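Local coordinates for Fe-S binding reductase, putative (Thermus thermophilus, PDB 2D4P), which is of unknown function but may be an acyltransferase of the GNAT type, its substrate not identified, at residues Glu9-Leu14 with Val23-Leu28; Arg16-Arg21 with Met47-Ala52. All blocks are in the same frame, centred on the assembly; numbering follows the deposited sequence.

Interaction 1 (Glu9-Leu14 with Val23-Leu28); sequences EDLDRL and VSLGAL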
ATOM      1  N   GLU A   9      13.077 -11.312  -6.153  1.00 23.30           N
ATOM      2  CA  GLU A   9      14.408 -10.721  -6.144  1.00 24.45           C
ATOM      3  C   GLU A   9      14.472  -9.433  -5.318  1.00 23.34           C
ATOM      4  O   GLU A   9      15.558  -9.001  -4.918  1.00 23.49           O
ATOM      5  CB  GLU A   9      14.868 -10.448  -7.586  1.00 24.96           C
ATOM      6  CG  GLU A   9      15.275 -11.702  -8.372  1.00 28.95           C
ATOM      7  CD  GLU A   9      14.106 -12.617  -8.802  1.00 34.81           C
ATOM      8  OE1 GLU A   9      12.941 -12.152  -8.950  1.00 35.54           O
ATOM      9  OE2 GLU A   9      14.358 -13.837  -9.001  1.00 39.43           O
ATOM     10  N   ASP A  10      13.302  -8.844  -5.062  1.00 22.30           N
ATOM     11  CA  ASP A  10      13.169  -7.606  -4.321  1.00 21.67           C
ATOM     12  C   ASP A  10      12.944  -7.777  -2.827  1.00 21.62           C
ATOM     13  O   ASP A  10      12.715  -6.802  -2.117  1.00 21.25           O
ATOM     14  CB  ASP A  10      11.979  -6.833  -4.870  1.00 20.85           C
ATOM     15  CG  ASP A  10      12.198  -6.351  -6.271  1.00 23.23           C
ATOM     16  OD1 ASP A  10      13.280  -5.786  -6.571  1.00 22.23           O
ATOM     17  OD2 ASP A  10      11.334  -6.482  -7.145  1.00 22.30           O
ATOM     18  N   LEU A  11      13.002  -9.004  -2.338  1.00 22.28           N
ATOM     19  CA  LEU A  11      12.746  -9.237  -0.921  1.00 23.11           C
ATOM     20  C   LEU A  11      13.615  -8.336   0.020  1.00 23.04           C
ATOM     21  O   LEU A  11      13.084  -7.655   0.898  1.00 22.70           O
ATOM     22  CB  LEU A  11      12.882 -10.734  -0.614  1.00 23.93           C
ATOM     23  CG  LEU A  11      12.563 -11.162   0.816  1.00 25.26           C
ATOM     24  CD1 LEU A  11      11.141 -10.836   1.197  1.00 25.06           C
ATOM     25  CD2 LEU A  11      12.863 -12.651   0.958  1.00 28.08           C
ATOM     26  N   ASP A  12      14.929  -8.289  -0.203  1.00 23.74           N
ATOM     27  CA  ASP A  12      15.818  -7.415   0.573  1.00 24.52           C
ATOM     28  C   ASP A  12      15.494  -5.926   0.505  1.00 24.61           C
ATOM     29  O   ASP A  12      15.552  -5.240   1.517  1.00 23.54           O
ATOM     30  CB  ASP A  12      17.273  -7.636   0.147  1.00 25.85           C
ATOM     31  CG  ASP A  12      17.794  -8.979   0.576  1.00 28.22           C
ATOM     32  OD1 ASP A  12      17.120  -9.612   1.398  1.00 33.17           O
ATOM     33  OD2 ASP A  12      18.878  -9.462   0.171  1.00 34.58           O
ATOM     34  N   ARG A  13      15.175  -5.439  -0.689  1.00 24.38           N
ATOM     35  CA  ARG A  13      14.770  -4.058  -0.898  1.00 24.69           C
ATOM     36  C   ARG A  13      13.527  -3.732  -0.089  1.00 24.34           C
ATOM     37  O   ARG A  13      13.464  -2.679   0.545  1.00 24.34           O
ATOM     38  CB  ARG A  13      14.443  -3.809  -2.370  1.00 25.26           C
ATOM     39  CG  ARG A  13      15.611  -3.770  -3.310  1.00 28.33           C
ATOM     40  CD  ARG A  13      15.138  -3.485  -4.721  1.00 31.18           C
ATOM     41  NE  ARG A  13      16.210  -3.261  -5.681  1.00 35.64           N
ATOM     42  CZ  ARG A  13      16.813  -4.213  -6.361  1.00 39.17           C
ATOM     43  NH1 ARG A  13      16.493  -5.491  -6.171  1.00 41.01           N
ATOM     44  NH2 ARG A  13      17.773  -3.885  -7.224  1.00 40.73           N
ATOM     45  N   LEU A  14      12.526  -4.622  -0.120  1.00 24.13           N
ATOM     46  CA  LEU A  14      11.320  -4.401   0.669  1.00 24.64           C
ATOM     47  C   LEU A  14      11.664  -4.316   2.153  1.00 24.13           C
ATOM     48  O   LEU A  14      11.200  -3.434   2.845  1.00 24.36           O
ATOM     49  CB  LEU A  14      10.291  -5.502   0.452  1.00 24.80           C
ATOM     50  CG  LEU A  14       9.623  -5.553  -0.930  1.00 27.24           C
ATOM     51  CD1 LEU A  14       8.513  -6.626  -0.895  1.00 30.64           C
ATOM     52  CD2 LEU A  14       9.036  -4.237  -1.274  1.00 26.73           C
ATOM     53  N   VAL A  23       8.756  -8.240   5.967  1.00 24.63           N
ATOM     54  CA  VAL A  23       7.920  -8.852   4.948  1.00 24.58           C
ATOM     55  C   VAL A  23       8.522 -10.210   4.662  1.00 24.00           C
ATOM     56  O   VAL A  23       9.715 -10.323   4.325  1.00 23.81           O
ATOM     57  CB  VAL A  23       7.925  -7.995   3.632  1.00 25.33           C
ATOM     58  CG1 VAL A  23       6.995  -8.605   2.584  1.00 26.51           C
ATOM     59  CG2 VAL A  23       7.541  -6.561   3.935  1.00 24.84           C
ATOM     60  N   SER A  24       7.723 -11.256   4.817  1.00 23.16           N
ATOM     61  CA  SER A  24       8.194 -12.592   4.485  1.00 23.18           C
ATOM     62  C   SER A  24       8.141 -12.820   2.978  1.00 22.93           C
ATOM     63  O   SER A  24       7.451 -12.107   2.243  1.00 22.61           O
ATOM     64  CB  SER A  24       7.345 -13.662   5.192  1.00 23.45           C
ATOM     65  OG  SER A  24       6.010 -13.656   4.661  1.00 21.70           O
ATOM     66  N   LEU A  25       8.856 -13.840   2.534  1.00 22.43           N
ATOM     67  CA  LEU A  25       8.779 -14.287   1.162  1.00 23.21           C
ATOM     68  C   LEU A  25       7.359 -14.680   0.800  1.00 23.09           C
ATOM     69  O   LEU A  25       6.922 -14.395  -0.306  1.00 22.47           O
ATOM     70  CB  LEU A  25       9.687 -15.495   0.919  1.00 23.48           C
ATOM     71  CG  LEU A  25       9.791 -16.031  -0.505  1.00 25.14           C
ATOM     72  CD1 LEU A  25      10.207 -14.936  -1.466  1.00 26.33           C
ATOM     73  CD2 LEU A  25      10.790 -17.177  -0.548  1.00 29.24           C
ATOM     74  N   GLY A  26       6.658 -15.332   1.738  1.00 23.16           N
ATOM     75  CA  GLY A  26       5.277 -15.719   1.506  1.00 23.56           C
ATOM     76  C   GLY A  26       4.386 -14.517   1.267  1.00 22.88           C
ATOM     77  O   GLY A  26       3.542 -14.519   0.362  1.00 22.32           O
ATOM     78  N   ALA A  27       4.579 -13.484   2.080  1.00 22.16           N
ATOM     79  CA  ALA A  27       3.825 -12.241   1.935  1.00 22.04           C
ATOM     80  C   ALA A  27       4.165 -11.545   0.615  1.00 21.47           C
ATOM     81  O   ALA A  27       3.275 -11.135  -0.100  1.00 21.90           O
ATOM     82  CB  ALA A  27       4.079 -11.314   3.109  1.00 21.84           C
ATOM     83  N   LEU A  28       5.445 -11.485   0.278  1.00 21.49           N
ATOM     84  CA  LEU A  28       5.876 -10.882  -0.976  1.00 21.43           C
ATOM     85  C   LEU A  28       5.199 -11.586  -2.156  1.00 21.94           C
ATOM     86  O   LEU A  28       4.629 -10.935  -3.028  1.00 20.82           O
ATOM     87  CB  LEU A  28       7.406 -10.960  -1.111  1.00 21.50           C
ATOM     88  CG  LEU A  28       8.038 -10.346  -2.379  1.00 22.81           C
ATOM     89  CD1 LEU A  28       9.515 -10.039  -2.131  1.00 24.55           C
ATOM     90  CD2 LEU A  28       7.930 -11.259  -3.588  1.00 22.77           C
TER
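Leu-28 drives its CD1 methyl into the angle between Leu-11 and Leu-14, where helices 11-16 and 25-34, the first two helices of a GNAT-like fold, lean on each other. This methyl is the tight part of the contact. It rests against backbone as much as side chain, 3.5 Å from Leu-11 CA, and it also meets Leu-14 CD1 at 3.8 Å. Leu-28 is extended, with CG anti to the backbone N (chi1 -179°), which carries CD1 across to the start of the partner helix. The side chains of Leu-11 and Leu-28 cross at a slant, and Leu-11 CD1 reaches past to the chain leading into helix 25-34, 3.5 Å from Val-23 O. No hydrogen bond crosses between the segments; leucine methyls pack on side chains and backbone alike. Phe-6 and Glu-8 also touch Leu-28, while the carboxylate of buried Asp-10 is turned to other partners, pairing with Arg-13 NH1 through OD1 and with Arg-4 through OD2. Toward solvent the fit slackens. There Leu-11 CD2 and Leu-25 CD1, both on partly exposed residues, come no closer than 4.3 Å. Beyond them exposed Ser-24 takes little part in the contact and serves its own helix as N-cap, its OG accepting from Ala-27 N at 3.0 Å with an N-H...O angle of 159°.

Interaction 2 (Arg16-Arg21 with Met47-Ala52); sequences RLAGKR and MGFALA
A classic beta bulge in strand 45-56, formed by Met-47 and Gly-48 facing Ala-40, is covered by Leu-17 from the loop that follows helix 11-16. Both methyls of Leu-17 lie over one face of the Met-47/Gly-48 peptide: Leu-17 CD1 is 3.3 Å from Gly-48 N and Leu-17 CD2 3.5 Å from Met-47 C. With CG anti to its own carbonyl carbon (chi1 -62°), Leu-17 sends this fork down to the strand and leaves Leu-17 CB at the edge of the ring, 3.8 Å from Phe-49 CD2. An alanine here would keep the CB touch on Phe-49 but, with both methyls gone, would probably open a gap over the Met-47/Gly-48 peptide. Ala-18 adds a looser touch, its CB 4.3 Å from Phe-49 CE2. The chain then reverses in a type II' turn from Ala-18 to Arg-21, closed by Arg-21 N to Ala-18 O at 3.0 Å, with Gly-19 at positive phi. Arg-67 of strand 61-70 donates to the carbonyls of both Ala-18 and Arg-21, tying the turn to the sheet. The loop thus lies across strand 45-56, which runs between strands 38-42 and 61-70, with Leu-39 and Arg-71 also touching Leu-17.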
ATOM      1  N   ARG A  16      14.464  -3.602   3.547  1.00 25.61           N
ATOM      2  CA  ARG A  16      15.199  -2.372   3.861  1.00 25.85           C
ATOM      3  C   ARG A  16      14.239  -1.226   4.209  1.00 24.69           C
ATOM      4  O   ARG A  16      14.615  -0.302   4.939  1.00 24.83           O
ATOM      5  CB  ARG A  16      16.114  -1.958   2.696  1.00 27.11           C
ATOM      6  CG  ARG A  16      17.501  -2.561   2.768  1.00 31.80           C
ATOM      7  CD  ARG A  16      18.312  -2.320   1.497  1.00 36.13           C
ATOM      8  NE  ARG A  16      18.662  -0.907   1.377  1.00 40.77           N
ATOM      9  CZ  ARG A  16      19.129  -0.320   0.272  1.00 42.69           C
ATOM     10  NH1 ARG A  16      19.293  -1.021  -0.857  1.00 43.36           N
ATOM     11  NH2 ARG A  16      19.419   0.982   0.299  1.00 42.85           N
ATOM     12  N   LEU A  17      13.012  -1.282   3.677  1.00 23.02           N
ATOM     13  CA  LEU A  17      11.961  -0.302   3.952  1.00 22.83           C
ATOM     14  C   LEU A  17      10.986  -0.699   5.059  1.00 22.46           C
ATOM     15  O   LEU A  17      10.125   0.093   5.428  1.00 23.11           O
ATOM     16  CB  LEU A  17      11.125  -0.060   2.687  1.00 22.77           C
ATOM     17  CG  LEU A  17      11.902   0.520   1.507  1.00 24.92           C
ATOM     18  CD1 LEU A  17      11.201   0.160   0.202  1.00 24.80           C
ATOM     19  CD2 LEU A  17      12.108   2.025   1.673  1.00 26.53           C
ATOM     20  N   ALA A  18      11.095  -1.927   5.559  1.00 21.69           N
ATOM     21  CA  ALA A  18      10.059  -2.521   6.408  1.00 21.37           C
ATOM     22  C   ALA A  18      10.266  -2.316   7.929  1.00 21.20           C
ATOM     23  O   ALA A  18       9.443  -2.754   8.728  1.00 21.34           O
ATOM     24  CB  ALA A  18       9.953  -4.005   6.111  1.00 22.09           C
ATOM     25  N   GLY A  19      11.354  -1.651   8.303  1.00 22.08           N
ATOM     26  CA  GLY A  19      11.613  -1.317   9.681  1.00 21.77           C
ATOM     27  C   GLY A  19      11.626  -2.570  10.567  1.00 22.35           C
ATOM     28  O   GLY A  19      12.324  -3.550  10.266  1.00 21.57           O
ATOM     29  N   LYS A  20      10.845  -2.532  11.642  1.00 22.14           N
ATOM     30  CA  LYS A  20      10.821  -3.619  12.616  1.00 22.67           C
ATOM     31  C   LYS A  20       9.717  -4.616  12.344  1.00 22.83           C
ATOM     32  O   LYS A  20       9.403  -5.436  13.202  1.00 22.13           O
ATOM     33  CB  LYS A  20      10.691  -3.045  14.025  1.00 22.53           C
ATOM     34  CG  LYS A  20      11.892  -2.224  14.434  1.00 25.18           C
ATOM     35  CD  LYS A  20      11.677  -1.552  15.771  1.00 27.12           C
ATOM     36  CE  LYS A  20      12.827  -0.654  16.096  1.00 28.83           C
ATOM     37  NZ  LYS A  20      12.723  -0.068  17.470  1.00 32.86           N
ATOM     38  N   ARG A  21       9.089  -4.523  11.176  1.00 23.56           N
ATOM     39  CA  ARG A  21       8.013  -5.431  10.781  1.00 24.76           C
ATOM     40  C   ARG A  21       8.325  -6.003   9.398  1.00 24.75           C
ATOM     41  O   ARG A  21       7.922  -5.468   8.360  1.00 24.35           O
ATOM     42  CB  ARG A  21       6.655  -4.723  10.799  1.00 25.85           C
ATOM     43  CG  ARG A  21       6.211  -4.293  12.174  1.00 30.13           C
ATOM     44  CD  ARG A  21       5.063  -3.294  12.160  1.00 37.81           C
ATOM     45  NE  ARG A  21       4.031  -3.650  11.181  1.00 43.34           N
ATOM     46  CZ  ARG A  21       3.401  -2.794  10.362  1.00 47.04           C
ATOM     47  NH1 ARG A  21       3.687  -1.482  10.380  1.00 47.82           N
ATOM     48  NH2 ARG A  21       2.468  -3.262   9.524  1.00 48.29           N
ATOM     49  N   MET A  47      12.638   3.163  -2.047  1.00 23.20           N
ATOM     50  CA  MET A  47      12.063   4.353  -1.443  1.00 22.76           C
ATOM     51  C   MET A  47      10.690   4.123  -0.813  1.00 21.54           C
ATOM     52  O   MET A  47      10.212   4.981  -0.079  1.00 20.65           O
ATOM     53  CB  MET A  47      11.973   5.480  -2.477  1.00 23.44           C
ATOM     54  CG  MET A  47      13.337   6.118  -2.836  1.00 26.75           C
ATOM     55  SD  MET A  47      14.119   6.901  -1.418  1.00 29.03           S
ATOM     56  CE  MET A  47      13.115   8.388  -1.239  1.00 29.17           C
ATOM     57  N   GLY A  48      10.053   2.991  -1.097  1.00 20.32           N
ATOM     58  CA  GLY A  48       8.788   2.683  -0.469  1.00 20.73           C
ATOM     59  C   GLY A  48       8.157   1.454  -1.071  1.00 20.74           C
ATOM     60  O   GLY A  48       8.618   0.932  -2.097  1.00 20.13           O
ATOM     61  N   PHE A  49       7.082   1.002  -0.449  1.00 20.42           N
ATOM     62  CA  PHE A  49       6.282  -0.059  -1.046  1.00 20.73           C
ATOM     63  C   PHE A  49       4.854   0.018  -0.549  1.00 20.47           C
ATOM     64  O   PHE A  49       4.581   0.595   0.500  1.00 19.85           O
ATOM     65  CB  PHE A  49       6.898  -1.449  -0.761  1.00 20.38           C
ATOM     66  CG  PHE A  49       6.853  -1.876   0.702  1.00 20.43           C
ATOM     67  CD1 PHE A  49       5.724  -2.462   1.251  1.00 21.08           C
ATOM     68  CD2 PHE A  49       7.982  -1.757   1.494  1.00 22.15           C
ATOM     69  CE1 PHE A  49       5.701  -2.843   2.570  1.00 22.06           C
ATOM     70  CE2 PHE A  49       7.964  -2.145   2.826  1.00 21.98           C
ATOM     71  CZ  PHE A  49       6.827  -2.699   3.352  1.00 21.70           C
ATOM     72  N   ALA A  50       3.943  -0.568  -1.319  1.00 20.79           N
ATOM     73  CA  ALA A  50       2.540  -0.670  -0.933  1.00 20.73           C
ATOM     74  C   ALA A  50       2.098  -2.113  -1.136  1.00 20.80           C
ATOM     75  O   ALA A  50       2.298  -2.670  -2.207  1.00 20.18           O
ATOM     76  CB  ALA A  50       1.670   0.263  -1.758  1.00 21.33           C
ATOM     77  N   LEU A  51       1.531  -2.707  -0.081  1.00 20.69           N
ATOM     78  CA  LEU A  51       0.926  -4.037  -0.143  1.00 20.17           C
ATOM     79  C   LEU A  51      -0.564  -3.824  -0.144  1.00 19.95           C
ATOM     80  O   LEU A  51      -1.099  -3.287   0.801  1.00 19.50           O
ATOM     81  CB  LEU A  51       1.313  -4.864   1.076  1.00 20.56           C
ATOM     82  CG  LEU A  51       2.805  -4.954   1.328  1.00 20.41           C
ATOM     83  CD1 LEU A  51       3.014  -5.908   2.484  1.00 23.87           C
ATOM     84  CD2 LEU A  51       3.614  -5.364   0.096  1.00 22.08           C
ATOM     85  N   ALA A  52      -1.199  -4.192  -1.239  1.00 20.44           N
ATOM     86  CA  ALA A  52      -2.628  -3.964  -1.446  1.00 20.25           C
ATOM     87  C   ALA A  52      -3.280  -5.160  -2.130  1.00 20.37           C
ATOM     88  O   ALA A  52      -2.630  -5.932  -2.825  1.00 19.89           O
ATOM     89  CB  ALA A  52      -2.879  -2.688  -2.228  1.00 20.20           C
TER

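How the interactions relate
Interactions 1 and 2 share one apolar layer on one side of the sheet, their centres about 9 Å apart, and their segments alternate along the chain. Phe-49 of interaction 2 joins them: its CE2 lies 3.5 Å from Leu-14 O, and its CZ lies 4.0 Å from Val-23 CG2, both partners belonging to interaction 1. Val-23 CG2 also meets Ala-18 CB at 4.1 Å, so the two ends of the connection between the helices touch each other beside the ring. Related GNAT enzymes bind the acyl-CoA cofactor where the fourth and fifth strands splay apart, here probably 61-70 and 94-97. Neither contact includes residues of those strands, and no ligand or catalytic residue is established for this protein.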